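Local coordinates for transcriptional regulator, GntR family (Thermotoga maritima, PDB 3SXM), which probably acts as a GntR-family DNA-binding transcription factor, of which this chain is the metal-free, C-terminal FCD domain, at residues R52-F55 against D56-E60; R61-K64 against L65-R68; D4-F7 against I8-I12. The protein carries 3 engineered substitutions. One frame throughout, in Å; residues are numbered along the deposited sequence.

Contact 1. Residues R52-F55 against D56-E60; sequences REIF and DDSDE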
loop_
_atom_site.group_PDB
_atom_site.type_symbol
_atom_site.label_atom_id
_atom_site.label_comp_id
_atom_site.label_asym_id
_atom_site.label_seq_id
_atom_site.Cartn_x
_atom_site.Cartn_y
_atom_site.Cartn_z
ATOM N N ARG A 52 -16.003 -19.433 -16.240
ATOM C CA ARG A 52 -16.368 -18.036 -16.443
ATOM C C ARG A 52 -17.319 -17.459 -15.432
ATOM O O ARG A 52 -17.111 -16.386 -14.881
ATOM C CB ARG A 52 -16.992 -17.828 -17.811
ATOM C CG ARG A 52 -17.375 -16.393 -18.037
ATOM C CD ARG A 52 -17.260 -15.868 -19.471
ATOM N NE ARG A 52 -17.289 -14.418 -19.386
ATOM C CZ ARG A 52 -18.403 -13.719 -19.200
ATOM N NH1 ARG A 52 -19.581 -14.327 -19.193
ATOM N NH2 ARG A 52 -18.351 -12.434 -19.048
ATOM N N GLU A 53 -18.403 -18.157 -15.221
ATOM C CA GLU A 53 -19.416 -17.733 -14.254
ATOM C C GLU A 53 -18.835 -17.733 -12.846
ATOM O O GLU A 53 -19.088 -16.815 -12.026
ATOM C CB GLU A 53 -20.630 -18.668 -14.369
ATOM C CG GLU A 53 -21.805 -18.294 -13.493
ATOM C CD GLU A 53 -22.954 -19.298 -13.575
ATOM O OE1 GLU A 53 -23.269 -19.806 -14.685
ATOM O OE2 GLU A 53 -23.537 -19.579 -12.504
ATOM N N ILE A 54 -18.011 -18.701 -12.529
ATOM C CA ILE A 54 -17.435 -18.745 -11.206
ATOM C C ILE A 54 -16.512 -17.519 -11.024
ATOM O O ILE A 54 -16.496 -16.896 -9.987
ATOM C CB ILE A 54 -16.620 -20.062 -11.014
ATOM C CG1 ILE A 54 -17.547 -21.266 -10.883
ATOM C CG2 ILE A 54 -15.780 -19.995 -9.817
ATOM C CD1 ILE A 54 -16.877 -22.607 -11.001
ATOM N N PHE A 55 -15.750 -17.193 -12.047
ATOM C CA PHE A 55 -14.731 -16.164 -11.959
ATOM C C PHE A 55 -15.178 -14.729 -11.647
ATOM O O PHE A 55 -14.776 -14.199 -10.670
ATOM C CB PHE A 55 -13.815 -16.139 -13.184
ATOM C CG PHE A 55 -12.748 -15.049 -13.142
ATOM C CD1 PHE A 55 -11.519 -15.294 -12.618
ATOM C CD2 PHE A 55 -13.013 -13.782 -13.593
ATOM C CE1 PHE A 55 -10.569 -14.314 -12.560
ATOM C CE2 PHE A 55 -12.062 -12.802 -13.544
ATOM C CZ PHE A 55 -10.841 -13.081 -13.043
ATOM N N ASP A 56 -15.950 -14.138 -12.554
ATOM C CA ASP A 56 -16.328 -12.734 -12.461
ATOM C C ASP A 56 -16.714 -12.365 -11.039
ATOM O O ASP A 56 -16.108 -11.487 -10.426
ATOM C CB ASP A 56 -17.490 -12.434 -13.409
ATOM C CG ASP A 56 -17.218 -12.895 -14.828
ATOM O OD1 ASP A 56 -16.072 -12.733 -15.296
ATOM O OD2 ASP A 56 -18.151 -13.416 -15.474
ATOM N N ASP A 57 -17.731 -13.041 -10.521
ATOM C CA ASP A 57 -18.218 -12.769 -9.180
ATOM C C ASP A 57 -17.135 -13.021 -8.139
ATOM O O ASP A 57 -16.828 -12.146 -7.329
ATOM C CB ASP A 57 -19.442 -13.634 -8.874
ATOM C CG ASP A 57 -19.985 -13.403 -7.478
ATOM O OD1 ASP A 57 -21.118 -12.892 -7.357
ATOM O OD2 ASP A 57 -19.280 -13.732 -6.502
ATOM N N SER A 58 -16.566 -14.223 -8.151
ATOM C CA SER A 58 -15.614 -14.625 -7.086
ATOM C C SER A 58 -14.369 -13.764 -7.030
ATOM O O SER A 58 -13.890 -13.458 -5.948
ATOM C CB SER A 58 -15.192 -16.118 -7.087
ATOM O OG SER A 58 -14.475 -16.493 -8.260
ATOM N N ASP A 59 -13.811 -13.400 -8.176
ATOM C CA ASP A 59 -12.537 -12.693 -8.195
ATOM C C ASP A 59 -12.735 -11.324 -7.541
ATOM O O ASP A 59 -11.993 -10.970 -6.624
ATOM C CB ASP A 59 -12.083 -12.533 -9.648
ATOM C CG ASP A 59 -10.900 -11.594 -9.758
ATOM O OD1 ASP A 59 -9.832 -11.962 -9.289
ATOM O OD2 ASP A 59 -11.050 -10.452 -10.235
ATOM N N GLU A 60 -13.741 -10.574 -7.967
ATOM C CA GLU A 60 -13.947 -9.213 -7.435
ATOM C C GLU A 60 -14.237 -9.311 -5.949
ATOM O O GLU A 60 -13.642 -8.590 -5.124
ATOM C CB GLU A 60 -15.062 -8.503 -8.166
ATOM C CG GLU A 60 -15.461 -7.199 -7.529
ATOM C CD GLU A 60 -16.483 -6.401 -8.289
ATOM O OE1 GLU A 60 -16.956 -6.850 -9.352
ATOM O OE2 GLU A 60 -16.812 -5.291 -7.829
HETATM O O HOH W 1 -15.353 -11.830 -17.493
#
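The tight part of this short piece of helix 51-68 is where Asp59 lies over the ring of Phe55, one turn back. Asp59 CB sits 3.8 Å from the centroid of the Phe55 ring, a CH-pi contact over one face, and the carboxylate stacks over the ring, planes only 8° apart. Phe55 CG stands anti to the backbone N (chi1 179°), which swings the ring forward under Asp59. Asp59 N bonds to Phe55 O at 2.8 Å. Ile54 O is gripped twice by Ser58, from opposite faces of the carbonyl plane: by N at 3.2 Å and by OG at 2.7 Å.

The Arg52 side is looser. Asp56, modelled in two conformers, puts OD2 over the guanidinium face, 3.7 Å from Arg52 NH2; no N-H points at it, and this long ion pair is tentative. The backbone bond here, from Asp56 N to Arg52 O, is weak.

Arg90 makes a salt bridge to Asp59 OD2, and His63 and His103 stand beside that side chain. Asp56 and Asp59 bind zinc in another structure of this protein, so this helical face belongs to the metal site of the FCD domain.

Contact 2. Residues R61-K64 against L65-R68; sequences RLHK and LFIR
Leu62 and Phe66, one turn apart, make the apolar contact of this helical stretch. The tip of the Phe66 ring comes up to the leucine branch point, with CZ 3.7 Å from Leu62 CD1 and equally near Leu62 CG. The ring is laid back along the helix because CG takes the place beside its own backbone N, anti to the carbonyl carbon (chi1 -64°), and this carries one face over the backbone too: Leu62 O stands 3.5 Å above the ring plane, over its centre.

The one aromatic pair joins residues three apart. Phe66 directs its edge toward the face of His63 in an offset edge-to-face pair, centroids 5.8 Å apart and planes at 74°.

Backbone bonding is uneven. Leu65 N to Arg61 O and Arg68 N to Lys64 O are both 2.9 Å, but Phe66 N reaches Leu62 O only weakly, at 3.3 Å, and has a second weak acceptor in His63 O.

The charged ends turn to partners beyond the pair of segments: Arg61 forms salt bridges to Asp57, Glu35 and Glu38, while Lys64 pairs with Glu60 and lies in a cation-pi contact with Trp83. His63, a zinc ligand in another structure of the protein, bonds through ND1 to Glu19 and through NE2 to His103.

In this all-helical domain, helix 34-44 packs against Leu62 and Leu65, helix 96-111 takes Leu62 and Phe66, helix 5-25 meets Phe66 and Ile67, and helix 73-90 lies against Lys64, Ile67 and Arg68.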
loop_
_atom_site.group_PDB
_atom_site.type_symbol
_atom_site.label_atom_id
_atom_site.label_comp_id
_atom_site.label_asym_id
_atom_site.label_seq_id
_atom_site.Cartn_x
_atom_site.Cartn_y
_atom_site.Cartn_z
ATOM N N ARG A 61 -15.089 -10.248 -5.561
ATOM C CA ARG A 61 -15.420 -10.394 -4.143
ATOM C C ARG A 61 -14.221 -10.744 -3.303
ATOM O O ARG A 61 -14.067 -10.206 -2.193
ATOM C CB ARG A 61 -16.533 -11.443 -3.919
ATOM C CG ARG A 61 -17.849 -11.015 -4.346
ATOM C CD ARG A 61 -18.862 -12.209 -4.335
ATOM N NE ARG A 61 -19.157 -12.645 -2.975
ATOM C CZ ARG A 61 -19.897 -13.714 -2.706
ATOM N NH1 ARG A 61 -20.325 -14.493 -3.689
ATOM N NH2 ARG A 61 -20.163 -14.030 -1.455
ATOM N N LEU A 62 -13.359 -11.632 -3.773
ATOM C CA LEU A 62 -12.250 -12.113 -2.946
ATOM C C LEU A 62 -11.279 -10.963 -2.706
ATOM O O LEU A 62 -10.857 -10.749 -1.571
ATOM C CB LEU A 62 -11.556 -13.298 -3.641
ATOM C CG LEU A 62 -10.399 -13.884 -2.849
ATOM C CD1 LEU A 62 -10.825 -14.399 -1.487
ATOM C CD2 LEU A 62 -9.740 -14.962 -3.631
ATOM N N HIS A 63 -10.891 -10.271 -3.767
ATOM C CA HIS A 63 -9.866 -9.227 -3.632
ATOM C C HIS A 63 -10.427 -8.030 -2.878
ATOM O O HIS A 63 -9.702 -7.460 -2.025
ATOM C CB HIS A 63 -9.276 -8.876 -4.985
ATOM C CG HIS A 63 -8.512 -10.012 -5.575
ATOM N ND1 HIS A 63 -7.173 -10.248 -5.331
ATOM C CD2 HIS A 63 -8.934 -11.045 -6.355
ATOM C CE1 HIS A 63 -6.804 -11.369 -5.926
ATOM N NE2 HIS A 63 -7.863 -11.851 -6.557
ATOM N N LYS A 64 -11.674 -7.664 -3.094
ATOM C CA LYS A 64 -12.320 -6.605 -2.278
ATOM C C LYS A 64 -12.452 -7.024 -0.825
ATOM O O LYS A 64 -12.393 -6.121 0.027
ATOM C CB LYS A 64 -13.661 -6.179 -2.848
ATOM C CG LYS A 64 -13.468 -5.335 -4.073
ATOM C CD LYS A 64 -14.759 -4.825 -4.625
ATOM C CE LYS A 64 -14.517 -3.673 -5.611
ATOM N NZ LYS A 64 -15.816 -3.261 -6.207
ATOM N N LEU A 65 -12.624 -8.316 -0.512
ATOM C CA LEU A 65 -12.745 -8.774 0.886
ATOM C C LEU A 65 -11.456 -8.473 1.616
ATOM O O LEU A 65 -11.473 -8.032 2.798
ATOM C CB LEU A 65 -13.025 -10.316 0.952
ATOM C CG LEU A 65 -12.865 -10.967 2.339
ATOM C CD1 LEU A 65 -13.810 -10.435 3.298
ATOM C CD2 LEU A 65 -13.001 -12.464 2.204
ATOM N N PHE A 66 -10.328 -8.682 0.980
ATOM C CA PHE A 66 -9.021 -8.497 1.666
ATOM C C PHE A 66 -8.967 -7.037 2.112
ATOM O O PHE A 66 -8.578 -6.719 3.242
ATOM C CB PHE A 66 -7.850 -8.803 0.747
ATOM C CG PHE A 66 -7.766 -10.253 0.283
ATOM C CD1 PHE A 66 -8.343 -11.286 0.984
ATOM C CD2 PHE A 66 -7.122 -10.541 -0.909
ATOM C CE1 PHE A 66 -8.269 -12.622 0.529
ATOM C CE2 PHE A 66 -7.041 -11.880 -1.335
ATOM C CZ PHE A 66 -7.600 -12.864 -0.611
ATOM N N ILE A 67 -9.349 -6.163 1.211
ATOM C CA ILE A 67 -9.287 -4.695 1.462
ATOM C C ILE A 67 -10.295 -4.318 2.553
ATOM O O ILE A 67 -9.968 -3.567 3.520
ATOM C CB ILE A 67 -9.566 -3.939 0.184
ATOM C CG1 ILE A 67 -8.491 -4.229 -0.868
ATOM C CG2 ILE A 67 -9.749 -2.425 0.424
ATOM C CD1 ILE A 67 -7.113 -3.638 -0.599
ATOM N N ARG A 68 -11.518 -4.834 2.438
ATOM C CA ARG A 68 -12.601 -4.496 3.347
ATOM C C ARG A 68 -12.275 -4.903 4.789
ATOM O O ARG A 68 -12.660 -4.195 5.725
ATOM C CB ARG A 68 -13.926 -5.119 2.857
ATOM C CG ARG A 68 -15.093 -5.003 3.801
ATOM C CD ARG A 68 -15.596 -3.632 3.966
ATOM N NE ARG A 68 -16.210 -3.090 2.757
ATOM C CZ ARG A 68 -16.812 -1.911 2.703
ATOM N NH1 ARG A 68 -16.891 -1.160 3.787
ATOM N NH2 ARG A 68 -17.348 -1.492 1.570
#

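Contact 3. Residues D4-F7 against I8-I12; sequences DEKF and IRETI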
loop_
_atom_site.group_PDB
_atom_site.type_symbol
_atom_site.label_atom_id
_atom_site.label_comp_id
_atom_site.label_asym_id
_atom_site.label_seq_id
_atom_site.Cartn_x
_atom_site.Cartn_y
_atom_site.Cartn_z
ATOM N N ASP A 4 -1.069 0.920 -21.941
ATOM C CA ASP A 4 0.157 0.238 -22.393
ATOM C C ASP A 4 0.750 -0.622 -21.274
ATOM O O ASP A 4 0.127 -0.821 -20.252
ATOM C CB ASP A 4 1.186 1.260 -22.909
ATOM C CG ASP A 4 1.576 2.313 -21.882
ATOM O OD1 ASP A 4 1.250 2.201 -20.680
ATOM O OD2 ASP A 4 2.236 3.297 -22.268
ATOM N N GLU A 5 1.921 -1.192 -21.504
ATOM C CA GLU A 5 2.549 -2.044 -20.531
ATOM C C GLU A 5 2.736 -1.362 -19.191
ATOM O O GLU A 5 2.493 -1.958 -18.165
ATOM C CB GLU A 5 3.904 -2.496 -21.072
ATOM C CG GLU A 5 4.638 -3.338 -20.084
ATOM C CD GLU A 5 5.814 -4.064 -20.675
ATOM O OE1 GLU A 5 5.951 -4.072 -21.918
ATOM O OE2 GLU A 5 6.609 -4.602 -19.872
ATOM N N LYS A 6 3.167 -0.106 -19.238
ATOM C CA LYS A 6 3.388 0.635 -18.010
ATOM C C LYS A 6 2.091 0.768 -17.224
ATOM O O LYS A 6 2.040 0.610 -15.994
ATOM C CB LYS A 6 4.034 1.990 -18.292
ATOM C CG LYS A 6 4.305 2.760 -16.997
ATOM C CD LYS A 6 5.407 3.802 -17.089
ATOM C CE LYS A 6 5.660 4.455 -15.690
ATOM N NZ LYS A 6 5.622 3.469 -14.492
ATOM N N PHE A 7 1.007 1.050 -17.917
ATOM C CA PHE A 7 -0.317 1.185 -17.293
ATOM C C PHE A 7 -0.691 -0.102 -16.577
ATOM O O PHE A 7 -1.184 -0.103 -15.458
ATOM C CB PHE A 7 -1.331 1.571 -18.363
ATOM C CG PHE A 7 -2.727 1.662 -17.882
ATOM C CD1 PHE A 7 -3.215 2.842 -17.384
ATOM C CD2 PHE A 7 -3.598 0.618 -18.050
ATOM C CE1 PHE A 7 -4.515 2.976 -16.992
ATOM C CE2 PHE A 7 -4.939 0.739 -17.626
ATOM C CZ PHE A 7 -5.390 1.947 -17.088
ATOM N N ILE A 8 -0.427 -1.230 -17.210
ATOM C CA ILE A 8 -0.777 -2.530 -16.686
ATOM C C ILE A 8 0.072 -2.855 -15.485
ATOM O O ILE A 8 -0.444 -3.221 -14.439
ATOM C CB ILE A 8 -0.623 -3.594 -17.819
ATOM C CG1 ILE A 8 -1.704 -3.391 -18.864
ATOM C CG2 ILE A 8 -0.690 -5.036 -17.214
ATOM C CD1 ILE A 8 -1.348 -3.989 -20.246
ATOM N N ARG A 9 1.377 -2.669 -15.586
ATOM C CA ARG A 9 2.310 -2.975 -14.511
ATOM C C ARG A 9 2.031 -2.100 -13.298
ATOM O O ARG A 9 2.100 -2.578 -12.137
ATOM C CB ARG A 9 3.744 -2.815 -14.983
ATOM C CG ARG A 9 4.194 -3.888 -16.009
ATOM C CD ARG A 9 5.724 -3.923 -16.062
ATOM N NE ARG A 9 6.254 -4.800 -17.106
ATOM C CZ ARG A 9 6.349 -6.122 -17.040
ATOM N NH1 ARG A 9 5.913 -6.789 -15.984
ATOM N NH2 ARG A 9 6.870 -6.775 -18.073
ATOM N N GLU A 10 1.681 -0.851 -13.546
ATOM C CA GLU A 10 1.397 0.075 -12.444
ATOM C C GLU A 10 0.186 -0.405 -11.697
ATOM O O GLU A 10 0.111 -0.277 -10.465
ATOM C CB GLU A 10 1.162 1.516 -12.889
ATOM C CG GLU A 10 2.393 2.275 -13.283
ATOM C CD GLU A 10 2.088 3.685 -13.755
ATOM O OE1 GLU A 10 0.890 3.988 -13.955
ATOM O OE2 GLU A 10 3.037 4.447 -13.975
ATOM N N THR A 11 -0.799 -0.897 -12.410
ATOM C CA THR A 11 -2.050 -1.376 -11.815
ATOM C C THR A 11 -1.785 -2.581 -10.919
ATOM O O THR A 11 -2.229 -2.624 -9.770
ATOM C CB THR A 11 -3.074 -1.741 -12.955
ATOM O OG1 THR A 11 -3.298 -0.628 -13.807
ATOM C CG2 THR A 11 -4.384 -2.102 -12.337
ATOM N N ILE A 12 -1.084 -3.568 -11.427
ATOM C CA ILE A 12 -0.775 -4.758 -10.674
ATOM C C ILE A 12 0.077 -4.413 -9.447
ATOM O O ILE A 12 -0.174 -4.924 -8.361
ATOM C CB ILE A 12 -0.093 -5.771 -11.555
ATOM C CG1 ILE A 12 -1.050 -6.255 -12.675
ATOM C CG2 ILE A 12 0.433 -6.919 -10.707
ATOM C CD1 ILE A 12 -2.236 -7.061 -12.203
#
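Asp4 O accepts from Ile8 N at 3.1 Å in the first turn of helix 5-25, and Asp4 itself is the N-cap: its OD1 takes the N-H of Phe7 at 3.0 Å, so the side chain stands in for a missing backbone acceptor at the helix start.

Two salt bridges with four-residue spacing follow. Glu5 and Arg9 run side by side, pointing the same way. The extended glutamate brings OE2 to the guanidinium edge, where Arg9 NE and NH2 both bond to it, each at 2.8 Å. The NE bond uses the anti lone pair, NH2 comes in from out of the carboxylate plane, and the two flat groups are turned 55° against each other.

Lys6 has a different shape. CG is anti to its backbone N, and the chain stays extended until it bends at the last torsion (chi4 40°), which drops NZ onto Glu10 OE2 at 2.8 Å. Gly71 O and Glu73 N of the second subunit bond to Lys6 NZ and Glu10 OE2 respectively, so this pair also serves the dimer contact.

On the Phe7 side, Arg85 bonds to Phe7 O and to Thr11 OG1. Thr11 turns its hydroxyl back along the helix (chi1 -57°), and Phe7 O receives Thr11 OG1 at 2.7 Å and Thr11 N at 3.2 Å, from opposite faces of the carbonyl plane.

Contacts 1 and 2 are consecutive pieces of helix 51-68, with centres 13 Å apart, and they hold three of the residues that bind zinc in another structure of the protein: Asp56 and Asp59 in the first, His63 in the second. The side chains of Asp59 and His63 come within about 3 Å of each other, which brings the two contacts together at the metal-free site. Contact 3 starts helix 5-25, its centre 22 Å from contact 1 and 21 Å from contact 2. Its Thr11 side chain is about 11 Å from that of Asp59, and its Lys6 and Glu10 bond to the second subunit. A bicarbonate ion, probably from the crystallisation liquor, lies about 5 Å from the Leu65 side chain.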